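Local coordinates for endoglucanase, glycoside hydrolase family 5 protein (Cytophaga hutchinsonii, PDB 5IHS), which hydrolyses internal beta-1,4-glucosidic bonds of cellulose, probably in the periplasm and within a set of endoglucanases required for growth on crystalline cellulose, at residues Q65-D70 / R85-V90; D70-L75 / V110-A115; K105-V110 / K145-I150; I153-Y158 / V184-N189. All blocks are in the same frame, centred on the assembly; numbering follows the deposited sequence.

Interaction 1. Residues Q65-D70 / R85-V90; sequences QYYNSD and RAAMGV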
loop_
_atom_site.group_PDB
_atom_site.type_symbol
_atom_site.label_atom_id
_atom_site.label_comp_id
_atom_site.label_asym_id
_atom_site.label_seq_id
_atom_site.Cartn_x
_atom_site.Cartn_y
_atom_site.Cartn_z
ATOM N N GLN A 65 9.074 -4.930 14.954
ATOM C CA GLN A 65 8.964 -6.296 15.450
ATOM C C GLN A 65 8.004 -7.143 14.619
ATOM O O GLN A 65 8.082 -8.371 14.691
ATOM C CB GLN A 65 8.566 -6.332 16.938
ATOM C CG GLN A 65 7.166 -5.833 17.275
ATOM C CD GLN A 65 7.106 -4.337 17.555
ATOM O OE1 GLN A 65 7.837 -3.547 16.957
ATOM N NE2 GLN A 65 6.210 -3.939 18.457
ATOM N N TYR A 66 7.107 -6.528 13.849
ATOM C CA TYR A 66 6.152 -7.261 13.015
ATOM C C TYR A 66 6.651 -7.487 11.592
ATOM O O TYR A 66 5.944 -8.118 10.795
ATOM C CB TYR A 66 4.783 -6.553 12.995
ATOM C CG TYR A 66 4.137 -6.505 14.361
ATOM C CD1 TYR A 66 3.596 -7.646 14.942
ATOM C CD2 TYR A 66 4.086 -5.326 15.083
ATOM C CE1 TYR A 66 3.016 -7.608 16.200
ATOM C CE2 TYR A 66 3.520 -5.280 16.350
ATOM C CZ TYR A 66 2.981 -6.419 16.904
ATOM O OH TYR A 66 2.426 -6.354 18.174
ATOM N N TYR A 67 7.847 -6.991 11.260
ATOM C CA TYR A 67 8.410 -7.119 9.907
ATOM C C TYR A 67 9.127 -8.466 9.796
ATOM O O TYR A 67 10.355 -8.558 9.773
ATOM C CB TYR A 67 9.358 -5.956 9.599
ATOM C CG TYR A 67 8.652 -4.688 9.193
ATOM C CD1 TYR A 67 7.825 -4.002 10.085
ATOM C CD2 TYR A 67 8.807 -4.168 7.912
ATOM C CE1 TYR A 67 7.156 -2.856 9.695
ATOM C CE2 TYR A 67 8.142 -3.016 7.522
ATOM C CZ TYR A 67 7.315 -2.369 8.409
ATOM O OH TYR A 67 6.655 -1.247 7.976
ATOM N N ASN A 68 8.338 -9.540 9.728
ATOM C CA ASN A 68 8.929 -10.870 9.766
ATOM C C ASN A 68 8.061 -11.866 9.007
ATOM O O ASN A 68 6.893 -11.614 8.682
ATOM C CB ASN A 68 9.207 -11.326 11.208
ATOM C CG ASN A 68 7.944 -11.555 11.996
ATOM O OD1 ASN A 68 7.179 -12.473 11.684
ATOM N ND2 ASN A 68 7.708 -10.739 13.022
ATOM N N SER A 69 8.671 -13.014 8.707
ATOM C CA SER A 69 8.007 -14.006 7.870
ATOM C C SER A 69 6.839 -14.683 8.574
ATOM O O SER A 69 5.907 -15.141 7.900
ATOM C CB SER A 69 9.013 -15.036 7.357
ATOM O OG SER A 69 9.698 -15.657 8.407
ATOM N N ASP A 70 6.871 -14.790 9.907
ATOM C CA ASP A 70 5.733 -15.379 10.616
ATOM C C ASP A 70 4.482 -14.525 10.451
ATOM O O ASP A 70 3.391 -15.052 10.211
ATOM C CB ASP A 70 6.065 -15.562 12.099
ATOM C CG ASP A 70 7.155 -16.588 12.335
ATOM O OD1 ASP A 70 7.192 -17.619 11.628
ATOM O OD2 ASP A 70 7.980 -16.376 13.247
ATOM N N ARG A 85 1.940 -4.519 2.751
ATOM C CA ARG A 85 2.679 -3.275 2.527
ATOM C C ARG A 85 3.719 -3.067 3.617
ATOM O O ARG A 85 3.396 -3.073 4.809
ATOM C CB ARG A 85 1.707 -2.101 2.456
ATOM C CG ARG A 85 2.311 -0.704 2.367
ATOM C CD ARG A 85 1.184 0.265 2.171
ATOM N NE ARG A 85 1.497 1.672 1.944
ATOM C CZ ARG A 85 1.252 2.674 2.790
ATOM N NH1 ARG A 85 0.897 2.471 4.056
ATOM N NH2 ARG A 85 1.382 3.914 2.345
ATOM N N ALA A 86 4.969 -2.884 3.195
ATOM C CA ALA A 86 6.097 -2.599 4.077
ATOM C C ALA A 86 6.293 -1.086 4.086
ATOM O O ALA A 86 6.725 -0.511 3.084
ATOM C CB ALA A 86 7.349 -3.315 3.576
ATOM N N ALA A 87 5.960 -0.445 5.212
ATOM C CA ALA A 87 5.944 1.015 5.345
ATOM C C ALA A 87 7.276 1.463 5.942
ATOM O O ALA A 87 7.407 1.646 7.156
ATOM C CB ALA A 87 4.761 1.454 6.205
ATOM N N MET A 88 8.267 1.664 5.077
ATOM C CA MET A 88 9.611 1.994 5.533
ATOM C C MET A 88 9.683 3.473 5.901
ATOM O O MET A 88 9.608 4.353 5.036
ATOM C CB MET A 88 10.640 1.682 4.453
ATOM C CG MET A 88 12.051 1.782 5.011
ATOM S SD MET A 88 13.389 1.585 3.831
ATOM C CE MET A 88 13.144 3.047 2.827
ATOM N N GLY A 89 9.844 3.760 7.191
ATOM C CA GLY A 89 10.006 5.142 7.607
ATOM C C GLY A 89 11.283 5.731 7.034
ATOM O O GLY A 89 12.307 5.058 6.932
ATOM N N VAL A 90 11.207 6.999 6.643
ATOM C CA VAL A 90 12.298 7.690 5.965
ATOM C C VAL A 90 12.907 8.767 6.871
ATOM O O VAL A 90 14.093 8.710 7.199
ATOM C CB VAL A 90 11.819 8.262 4.611
ATOM C CG1 VAL A 90 12.901 9.060 3.930
ATOM C CG2 VAL A 90 11.341 7.126 3.722
#
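The phenol ring of Tyr67 turns its hydroxyl edge to strand 83-89: the amide N of Ala87 lies at that edge, close to the ring plane, while Ala86 comes in obliquely, Tyr67 CE2 to Ala86 CB being 4.0 Å. Val109 and Lys105 of helix 99-116 also touch the ring. Its main polar contact with the strand is a hydrogen bond from Ala87 N to Tyr67 OH, 3.0 Å long and bent, with an angle of 132° at the hydrogen. The methyl of Ala87 stands beside the same oxygen, with CB 3.7 Å from Tyr67 OH.

Tyr67 is the centre of an inverse gamma turn, and its chi1 of -80° sets CG opposite the carbonyl carbon, which sends the ring from the turn toward the strand. Next in the chain, Asn68 is the N-cap of helix 69-77, its OD1 taking the amide N of Val71. The contact thus lies within one beta-alpha-beta unit of the TIM barrel, made of strand 53-57, helix 69-77 and strand 83-89.

A phenylalanine at Tyr67 would keep the ring but would probably leave the amide of Ala87 and the carbonyl of Phe58 each without this hydroxyl partner. Tyr67 OH works in both directions, accepting from Ala87 N and bonding to Phe58 O, which can only accept. One hydroxyl thereby bridges the backbone just after strand 53-57 to that of strand 83-89 near its C-terminal end, and although it is buried, its polarity is satisfied by backbone groups.

Interaction 2. Residues D70-L75 / V110-A115; sequences DVVKWL and VNAAIA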
loop_
_atom_site.group_PDB
_atom_site.type_symbol
_atom_site.label_atom_id
_atom_site.label_comp_id
_atom_site.label_asym_id
_atom_site.label_seq_id
_atom_site.Cartn_x
_atom_site.Cartn_y
_atom_site.Cartn_z
ATOM N N ASP A 70 6.871 -14.790 9.907
ATOM C CA ASP A 70 5.733 -15.379 10.616
ATOM C C ASP A 70 4.482 -14.525 10.451
ATOM O O ASP A 70 3.391 -15.052 10.211
ATOM C CB ASP A 70 6.065 -15.562 12.099
ATOM C CG ASP A 70 7.155 -16.588 12.335
ATOM O OD1 ASP A 70 7.192 -17.619 11.628
ATOM O OD2 ASP A 70 7.980 -16.376 13.247
ATOM N N VAL A 71 4.626 -13.205 10.568
ATOM C CA VAL A 71 3.504 -12.297 10.334
ATOM C C VAL A 71 3.000 -12.419 8.901
ATOM O O VAL A 71 1.793 -12.489 8.665
ATOM C CB VAL A 71 3.896 -10.854 10.707
ATOM C CG1 VAL A 71 2.899 -9.832 10.165
ATOM C CG2 VAL A 71 4.016 -10.736 12.220
ATOM N N VAL A 72 3.903 -12.405 7.918
ATOM C CA VAL A 72 3.444 -12.476 6.531
ATOM C C VAL A 72 2.677 -13.774 6.280
ATOM O O VAL A 72 1.617 -13.770 5.639
ATOM C CB VAL A 72 4.616 -12.285 5.554
ATOM C CG1 VAL A 72 4.173 -12.541 4.123
ATOM C CG2 VAL A 72 5.190 -10.868 5.684
ATOM N N LYS A 73 3.191 -14.901 6.781
ATOM C CA LYS A 73 2.494 -16.174 6.594
ATOM C C LYS A 73 1.116 -16.150 7.241
ATOM O O LYS A 73 0.139 -16.632 6.656
ATOM C CB LYS A 73 3.324 -17.323 7.157
ATOM C CG LYS A 73 2.714 -18.680 6.860
ATOM C CD LYS A 73 3.584 -19.817 7.340
ATOM C CE LYS A 73 2.936 -21.153 7.038
ATOM N NZ LYS A 73 3.744 -22.250 7.610
ATOM N N TRP A 74 1.021 -15.599 8.455
ATOM C CA TRP A 74 -0.252 -15.526 9.157
ATOM C C TRP A 74 -1.222 -14.604 8.431
ATOM O O TRP A 74 -2.424 -14.892 8.345
ATOM C CB TRP A 74 -0.015 -15.064 10.605
ATOM C CG TRP A 74 -1.250 -15.079 11.441
ATOM C CD1 TRP A 74 -1.969 -14.004 11.857
ATOM C CD2 TRP A 74 -1.941 -16.236 11.936
ATOM N NE1 TRP A 74 -3.056 -14.413 12.590
ATOM C CE2 TRP A 74 -3.067 -15.779 12.649
ATOM C CE3 TRP A 74 -1.713 -17.616 11.849
ATOM C CZ2 TRP A 74 -3.960 -16.643 13.276
ATOM C CZ3 TRP A 74 -2.605 -18.474 12.479
ATOM C CH2 TRP A 74 -3.709 -17.986 13.176
ATOM N N LEU A 75 -0.727 -13.482 7.908
ATOM C CA LEU A 75 -1.593 -12.598 7.132
ATOM C C LEU A 75 -2.154 -13.305 5.902
ATOM O O LEU A 75 -3.316 -13.105 5.547
ATOM C CB LEU A 75 -0.849 -11.321 6.740
ATOM C CG LEU A 75 -0.555 -10.364 7.895
ATOM C CD1 LEU A 75 0.312 -9.221 7.403
ATOM C CD2 LEU A 75 -1.841 -9.830 8.510
ATOM N N VAL A 110 9.519 -8.456 2.019
ATOM C CA VAL A 110 9.502 -8.796 0.596
ATOM C C VAL A 110 9.853 -10.263 0.392
ATOM O O VAL A 110 9.175 -10.981 -0.357
ATOM C CB VAL A 110 10.450 -7.873 -0.194
ATOM C CG1 VAL A 110 10.599 -8.357 -1.634
ATOM C CG2 VAL A 110 9.953 -6.434 -0.152
ATOM N N ASN A 111 10.925 -10.722 1.047
ATOM C CA ASN A 111 11.354 -12.106 0.886
ATOM C C ASN A 111 10.257 -13.065 1.320
ATOM O O ASN A 111 10.036 -14.109 0.690
ATOM C CB ASN A 111 12.630 -12.351 1.694
ATOM C CG ASN A 111 13.863 -11.728 1.056
ATOM O OD1 ASN A 111 13.822 -11.265 -0.080
ATOM N ND2 ASN A 111 14.979 -11.741 1.784
ATOM N N ALA A 112 9.569 -12.738 2.412
ATOM C CA ALA A 112 8.493 -13.595 2.891
ATOM C C ALA A 112 7.318 -13.594 1.928
ATOM O O ALA A 112 6.709 -14.637 1.687
ATOM C CB ALA A 112 8.036 -13.139 4.273
ATOM N N ALA A 113 6.962 -12.428 1.381
ATOM C CA ALA A 113 5.886 -12.386 0.395
ATOM C C ALA A 113 6.221 -13.239 -0.821
ATOM O O ALA A 113 5.345 -13.921 -1.372
ATOM C CB ALA A 113 5.613 -10.943 -0.025
ATOM N N ILE A 114 7.482 -13.205 -1.262
ATOM C CA ILE A 114 7.903 -14.047 -2.379
ATOM C C ILE A 114 7.780 -15.524 -2.001
ATOM O O ILE A 114 7.244 -16.338 -2.765
ATOM C CB ILE A 114 9.326 -13.660 -2.837
ATOM C CG1 ILE A 114 9.331 -12.245 -3.428
ATOM C CG2 ILE A 114 9.867 -14.658 -3.851
ATOM C CD1 ILE A 114 10.729 -11.632 -3.578
ATOM N N ALA A 115 8.254 -15.885 -0.808
ATOM C CA ALA A 115 8.180 -17.276 -0.375
ATOM C C ALA A 115 6.736 -17.751 -0.256
ATOM O O ALA A 115 6.434 -18.918 -0.536
ATOM C CB ALA A 115 8.915 -17.449 0.951
#
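Val72 of helix 69-77 directs its CB toward Ala112 of helix 99-116. That CB already touches, 3.8 Å from Ala112 CB. Beyond it the two methyls part around the alanine. CG1, set opposite the backbone N by a chi1 of 172°, lies 3.9 Å from Ala112 CB and just as far from the backbone N of Ala113. CG2, on the other branch, is also 3.9 Å from Ala112 CB and touches Val109 of helix 99-116. All three carbons of the valine beyond CA thus rest on one methyl, in a purely apolar contact with no hydrogen bond across it.

The small partner matters for the spacing: the CA atoms of Val72 and Ala112 are only 6.3 Å apart, so the two helix backbones come close here. Ser69, one turn before Val72, adds its CA to the surface of Ala112.

On the barrel side, Ala113 packs on Val120, and Val110 reaches Val120 and Ile122, all on strand 119-125. Helix 99-116 therefore packs on that strand beneath it and beside helix 69-77, its neighbour in the outer layer of the TIM barrel.

Interaction 3. Residues K105-V110 / K145-I150; sequences KVMEVV and KKYGNI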
loop_
_atom_site.group_PDB
_atom_site.type_symbol
_atom_site.label_atom_id
_atom_site.label_comp_id
_atom_site.label_asym_id
_atom_site.label_seq_id
_atom_site.Cartn_x
_atom_site.Cartn_y
_atom_site.Cartn_z
ATOM N N LYS A 105 14.517 -4.656 7.221
ATOM C CA LYS A 105 13.141 -4.977 7.593
ATOM C C LYS A 105 12.260 -5.087 6.360
ATOM O O LYS A 105 11.413 -5.988 6.266
ATOM C CB LYS A 105 12.583 -3.903 8.526
ATOM C CG LYS A 105 13.243 -3.829 9.876
ATOM C CD LYS A 105 12.808 -2.570 10.609
ATOM C CE LYS A 105 13.530 -2.398 11.920
ATOM N NZ LYS A 105 13.268 -1.063 12.477
ATOM N N VAL A 106 12.411 -4.151 5.420
ATOM C CA VAL A 106 11.656 -4.218 4.170
ATOM C C VAL A 106 11.956 -5.518 3.437
ATOM O O VAL A 106 11.043 -6.216 2.980
ATOM C CB VAL A 106 11.964 -2.994 3.290
ATOM C CG1 VAL A 106 11.359 -3.152 1.900
ATOM C CG2 VAL A 106 11.480 -1.721 3.941
ATOM N N MET A 107 13.241 -5.845 3.293
ATOM C CA MET A 107 13.612 -7.034 2.540
ATOM C C MET A 107 13.113 -8.307 3.208
ATOM O O MET A 107 12.771 -9.271 2.518
ATOM C CB MET A 107 15.121 -7.081 2.328
ATOM C CG MET A 107 15.608 -5.998 1.377
ATOM S SD MET A 107 17.319 -6.156 0.884
ATOM C CE MET A 107 18.132 -5.972 2.462
ATOM N N GLU A 108 13.059 -8.341 4.537
ATOM C CA GLU A 108 12.519 -9.521 5.194
ATOM C C GLU A 108 11.059 -9.728 4.808
ATOM O O GLU A 108 10.631 -10.857 4.544
ATOM C CB GLU A 108 12.693 -9.398 6.702
ATOM C CG GLU A 108 12.295 -10.655 7.467
ATOM C CD GLU A 108 13.204 -11.881 7.194
ATOM O OE1 GLU A 108 14.254 -11.726 6.542
ATOM O OE2 GLU A 108 12.853 -13.007 7.634
ATOM N N VAL A 109 10.281 -8.645 4.750
ATOM C CA VAL A 109 8.880 -8.750 4.361
ATOM C C VAL A 109 8.747 -9.111 2.885
ATOM O O VAL A 109 7.930 -9.960 2.517
ATOM C CB VAL A 109 8.133 -7.460 4.743
ATOM C CG1 VAL A 109 6.726 -7.439 4.162
ATOM C CG2 VAL A 109 8.098 -7.331 6.273
ATOM N N VAL A 110 9.519 -8.456 2.019
ATOM C CA VAL A 110 9.502 -8.796 0.596
ATOM C C VAL A 110 9.853 -10.263 0.392
ATOM O O VAL A 110 9.175 -10.981 -0.357
ATOM C CB VAL A 110 10.450 -7.873 -0.194
ATOM C CG1 VAL A 110 10.599 -8.357 -1.634
ATOM C CG2 VAL A 110 9.953 -6.434 -0.152
ATOM N N LYS A 145 17.181 -3.488 -8.515
ATOM C CA LYS A 145 18.244 -4.380 -8.972
ATOM C C LYS A 145 18.084 -5.768 -8.364
ATOM O O LYS A 145 18.300 -6.782 -9.036
ATOM C CB LYS A 145 19.613 -3.788 -8.641
ATOM C CG LYS A 145 20.777 -4.599 -9.226
ATOM C CD LYS A 145 22.129 -3.914 -9.036
ATOM C CE LYS A 145 23.245 -4.707 -9.714
ATOM N NZ LYS A 145 24.601 -4.098 -9.555
ATOM N N LYS A 146 17.709 -5.835 -7.091
ATOM C CA LYS A 146 17.599 -7.130 -6.429
ATOM C C LYS A 146 16.336 -7.874 -6.842
ATOM O O LYS A 146 16.380 -9.087 -7.083
ATOM C CB LYS A 146 17.625 -6.944 -4.915
ATOM C CG LYS A 146 17.523 -8.265 -4.152
ATOM C CD LYS A 146 17.883 -8.112 -2.687
ATOM C CE LYS A 146 17.921 -9.462 -1.958
ATOM N NZ LYS A 146 18.000 -9.282 -0.491
ATOM N N TYR A 147 15.206 -7.177 -6.922
ATOM C CA TYR A 147 13.913 -7.827 -7.078
ATOM C C TYR A 147 13.273 -7.584 -8.442
ATOM O O TYR A 147 12.125 -7.990 -8.653
ATOM C CB TYR A 147 12.977 -7.360 -5.963
ATOM C CG TYR A 147 13.441 -7.735 -4.569
ATOM C CD1 TYR A 147 13.430 -9.052 -4.151
ATOM C CD2 TYR A 147 13.882 -6.775 -3.672
ATOM C CE1 TYR A 147 13.834 -9.406 -2.872
ATOM C CE2 TYR A 147 14.290 -7.115 -2.397
ATOM C CZ TYR A 147 14.271 -8.435 -1.999
ATOM O OH TYR A 147 14.687 -8.758 -0.715
ATOM N N GLY A 148 13.994 -6.958 -9.376
ATOM C CA GLY A 148 13.375 -6.466 -10.595
ATOM C C GLY A 148 12.696 -7.518 -11.446
ATOM O O GLY A 148 11.727 -7.216 -12.147
ATOM N N ASN A 149 13.187 -8.752 -11.428
ATOM C CA ASN A 149 12.611 -9.795 -12.274
ATOM C C ASN A 149 11.456 -10.568 -11.618
ATOM O O ASN A 149 11.123 -11.665 -12.088
ATOM C CB ASN A 149 13.702 -10.778 -12.715
ATOM C CG ASN A 149 13.340 -11.530 -13.992
ATOM O OD1 ASN A 149 12.566 -11.040 -14.818
ATOM N ND2 ASN A 149 13.905 -12.727 -14.159
ATOM N N ILE A 150 10.807 -10.029 -10.591
ATOM C CA ILE A 150 9.960 -10.813 -9.704
ATOM C C ILE A 150 8.555 -10.232 -9.701
ATOM O O ILE A 150 8.385 -9.037 -9.441
ATOM C CB ILE A 150 10.553 -10.879 -8.285
ATOM C CG1 ILE A 150 11.942 -11.520 -8.409
ATOM C CG2 ILE A 150 9.661 -11.671 -7.366
ATOM C CD1 ILE A 150 12.713 -11.585 -7.158
#
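Val110 and Tyr147 meet by a CH-pi contact: Val110 CG1 sits over the middle of the ring, 3.7 Å from the Tyr147 centroid and 13° off the ring normal. The opposite face is taken from within its own segment by Lys146, whose CG lies 3.7 Å above the Tyr147 ring plane, so the phenol is sandwiched between a valine methyl and the aliphatic root of a lysine.

Apolar packing continues at the rim. The chain of Met107 crosses the tyrosine at about a right angle, with Met107 CG 4.2 Å from Tyr147 CE2. Ile150 CD1 approaches another edge, in plane, from the type I turn that Tyr147 opens.

Two further approaches are plain van der Waals contacts. Met107 CB comes to 3.5 Å from Tyr147 OH. Lys146 runs fully extended, with CG opposite its backbone N (chi1 -180°), and brings NZ to 3.5 Å from Met107 SD.

Of the polar bonds, the one from Lys146 NZ to Tyr147 OH is weak, at 3.4 Å. The stronger partner of that hydroxyl is Asn111 OD1, on the same helix as Met107.

An alanine in place of Tyr147 would probably open a gap between Val110 and Lys146 and leave Asn111 OD1 without its hydroxyl mate.

Val110 also packs on Ile153, as does Tyr147. The arrangement is typical of a TIM barrel, in which consecutive outer helices, here 99-116 and 133-147, pack side by side over the strand that connects them, here 119-125.

Interaction 4. Residues I153-Y158 / V184-N189; sequences IIYEVY and VYDTTN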
loop_
_atom_site.group_PDB
_atom_site.type_symbol
_atom_site.label_atom_id
_atom_site.label_comp_id
_atom_site.label_asym_id
_atom_site.label_seq_id
_atom_site.Cartn_x
_atom_site.Cartn_y
_atom_site.Cartn_z
ATOM N N ILE A 153 6.372 -7.750 -6.793
ATOM C CA ILE A 153 6.791 -6.430 -6.319
ATOM C C ILE A 153 5.902 -5.328 -6.879
ATOM O O ILE A 153 5.694 -5.240 -8.094
ATOM C CB ILE A 153 8.245 -6.155 -6.733
ATOM C CG1 ILE A 153 9.190 -7.323 -6.396
ATOM C CG2 ILE A 153 8.709 -4.805 -6.174
ATOM C CD1 ILE A 153 9.312 -7.609 -4.941
ATOM N N ILE A 154 5.471 -4.430 -5.992
ATOM C CA ILE A 154 4.840 -3.154 -6.316
ATOM C C ILE A 154 5.632 -2.076 -5.575
ATOM O O ILE A 154 5.910 -2.224 -4.382
ATOM C CB ILE A 154 3.365 -3.145 -5.855
ATOM C CG1 ILE A 154 2.573 -4.266 -6.544
ATOM C CG2 ILE A 154 2.725 -1.780 -6.097
ATOM C CD1 ILE A 154 1.255 -4.581 -5.863
ATOM N N TYR A 155 6.030 -1.015 -6.280
ATOM C CA TYR A 155 6.791 0.068 -5.669
ATOM C C TYR A 155 5.870 1.237 -5.339
ATOM O O TYR A 155 5.008 1.593 -6.143
ATOM C CB TYR A 155 7.888 0.569 -6.607
ATOM C CG TYR A 155 8.836 -0.499 -7.088
ATOM C CD1 TYR A 155 9.958 -0.844 -6.355
ATOM C CD2 TYR A 155 8.617 -1.155 -8.285
ATOM C CE1 TYR A 155 10.836 -1.817 -6.805
ATOM C CE2 TYR A 155 9.492 -2.128 -8.748
ATOM C CZ TYR A 155 10.597 -2.453 -8.005
ATOM O OH TYR A 155 11.479 -3.426 -8.426
ATOM N N GLU A 156 6.077 1.868 -4.180
ATOM C CA GLU A 156 5.313 3.045 -3.760
ATOM C C GLU A 156 6.334 4.107 -3.352
ATOM O O GLU A 156 6.947 4.036 -2.284
ATOM C CB GLU A 156 4.334 2.676 -2.649
ATOM C CG GLU A 156 3.573 3.873 -2.102
ATOM C CD GLU A 156 2.577 3.523 -1.013
ATOM O OE1 GLU A 156 2.549 2.360 -0.551
ATOM O OE2 GLU A 156 1.795 4.438 -0.624
ATOM N N VAL A 157 6.546 5.089 -4.235
ATOM C CA VAL A 157 7.731 5.946 -4.138
ATOM C C VAL A 157 7.598 7.145 -3.210
ATOM O O VAL A 157 8.619 7.761 -2.876
ATOM C CB VAL A 157 8.200 6.415 -5.531
ATOM C CG1 VAL A 157 8.583 5.210 -6.391
ATOM C CG2 VAL A 157 7.153 7.278 -6.226
ATOM N N TYR A 158 6.390 7.488 -2.772
ATOM C CA TYR A 158 6.206 8.690 -1.942
ATOM C C TYR A 158 4.851 8.568 -1.227
ATOM O O TYR A 158 3.840 9.051 -1.734
ATOM C CB TYR A 158 6.258 9.940 -2.813
ATOM C CG TYR A 158 6.349 11.277 -2.097
ATOM C CD1 TYR A 158 6.059 11.409 -0.746
ATOM C CD2 TYR A 158 6.727 12.417 -2.799
ATOM C CE1 TYR A 158 6.136 12.644 -0.120
ATOM C CE2 TYR A 158 6.810 13.648 -2.183
ATOM C CZ TYR A 158 6.511 13.757 -0.843
ATOM O OH TYR A 158 6.571 14.963 -0.182
ATOM N N VAL A 184 15.551 1.061 -14.902
ATOM C CA VAL A 184 16.823 0.481 -15.341
ATOM C C VAL A 184 16.803 -1.026 -15.145
ATOM O O VAL A 184 17.321 -1.783 -15.972
ATOM C CB VAL A 184 18.003 1.114 -14.571
ATOM C CG1 VAL A 184 19.313 0.383 -14.860
ATOM C CG2 VAL A 184 18.145 2.587 -14.891
ATOM N N TYR A 185 16.234 -1.481 -14.025
ATOM C CA TYR A 185 16.317 -2.868 -13.594
ATOM C C TYR A 185 14.986 -3.598 -13.585
ATOM O O TYR A 185 14.981 -4.830 -13.589
ATOM C CB TYR A 185 16.891 -2.949 -12.170
ATOM C CG TYR A 185 18.293 -2.432 -12.055
ATOM C CD1 TYR A 185 19.353 -3.156 -12.578
ATOM C CD2 TYR A 185 18.569 -1.232 -11.420
ATOM C CE1 TYR A 185 20.647 -2.694 -12.492
ATOM C CE2 TYR A 185 19.872 -0.754 -11.328
ATOM C CZ TYR A 185 20.904 -1.494 -11.863
ATOM O OH TYR A 185 22.206 -1.048 -11.787
ATOM N N ASP A 186 13.870 -2.888 -13.518
ATOM C CA ASP A 186 12.555 -3.509 -13.388
ATOM C C ASP A 186 11.666 -2.836 -14.421
ATOM O O ASP A 186 11.195 -1.716 -14.211
ATOM C CB ASP A 186 12.004 -3.332 -11.985
ATOM C CG ASP A 186 10.718 -4.094 -11.772
ATOM O OD1 ASP A 186 9.953 -4.261 -12.754
ATOM O OD2 ASP A 186 10.477 -4.529 -10.615
ATOM N N THR A 187 11.453 -3.513 -15.545
ATOM C CA THR A 187 10.863 -2.825 -16.684
ATOM C C THR A 187 9.354 -2.663 -16.573
ATOM O O THR A 187 8.816 -1.699 -17.129
ATOM C CB THR A 187 11.232 -3.521 -17.994
ATOM O OG1 THR A 187 10.697 -4.846 -18.009
ATOM C CG2 THR A 187 12.730 -3.605 -18.137
ATOM N N THR A 188 8.641 -3.563 -15.878
ATOM C CA THR A 188 7.178 -3.510 -15.917
ATOM C C THR A 188 6.432 -3.536 -14.592
ATOM O O THR A 188 5.225 -3.273 -14.610
ATOM C CB THR A 188 6.594 -4.632 -16.789
ATOM O OG1 THR A 188 6.876 -5.902 -16.196
ATOM C CG2 THR A 188 7.154 -4.575 -18.203
ATOM N N ASN A 189 7.061 -3.840 -13.457
ATOM C CA ASN A 189 6.259 -3.896 -12.239
ATOM C C ASN A 189 5.659 -2.522 -11.932
ATOM O O ASN A 189 6.210 -1.474 -12.282
ATOM C CB ASN A 189 7.076 -4.421 -11.065
ATOM C CG ASN A 189 7.285 -5.930 -11.128
ATOM O OD1 ASN A 189 6.432 -6.682 -11.640
ATOM N ND2 ASN A 189 8.412 -6.386 -10.602
#
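Tyr155 and Asp186 make the tight part of this contact: Tyr155 OH gives a hydrogen bond to Asp186 OD2 at just 2.6 Å. Asp186 CG lies opposite its backbone N (chi1 -174°), which turns the carboxylate toward Tyr155. OD2 sits at the edge of the ring, in its plane, but the carboxylate itself is turned 76° to that ring. Tyr155 OH reaches OD2 on its anti side, somewhat out of the carboxylate plane, while Asn189 ND2 takes the syn lone pair of the same Asp186 OD2 at 2.8 Å. The other oxygen, Asp186 OD1, accepts the backbone N of Asn189 at 3.0 Å, with an angle of 161° at the hydrogen. Three bonds thus hold the buried carboxylate from both its oxygens. Asn189 in turn lays its CB 3.4 Å from Ile153 O and bonds through ND2 to Ile150 O as well, while Ile153 CG2 rests over one face of the Tyr155 ring, toward its rim.

The outer side is looser. Thr187, between the bonded residues Asp186 and Asn189, is exposed to solvent, and the exposed Tyr185 comes no nearer than 6.6 Å to segment 153-158 with its side chain.

Asp186 OD1 bonded to the amide three residues on makes an Asx motif, which folds the chain from helix 167-185 into strand 191-193. Tyr155 ties that turn back to strand 153-156, closing one beta-alpha-beta unit at the amino-terminal end of the TIM-barrel strands.

Overall arrangement
Following the chain from the N terminus, interaction 1 closes first, bringing the loop before helix 69-77 back to strand 83-89 within one beta-alpha-beta unit. Interaction 2 crosses it: it starts on the same helix, at the shared Asp70, and closes later, on helix 99-116. Interaction 3 crosses interaction 2 in turn, sharing Val110, and carries the connection on to helix 133-147. Interaction 4 follows in series on strand 153-156, the next element after that helix, closing the unit of strand 153-156, helix 167-185 and strand 191-193. A salt bridge between Arg85 and Glu156 joins interactions 1 and 4 inside the barrel, beneath this outer chain of packed helices.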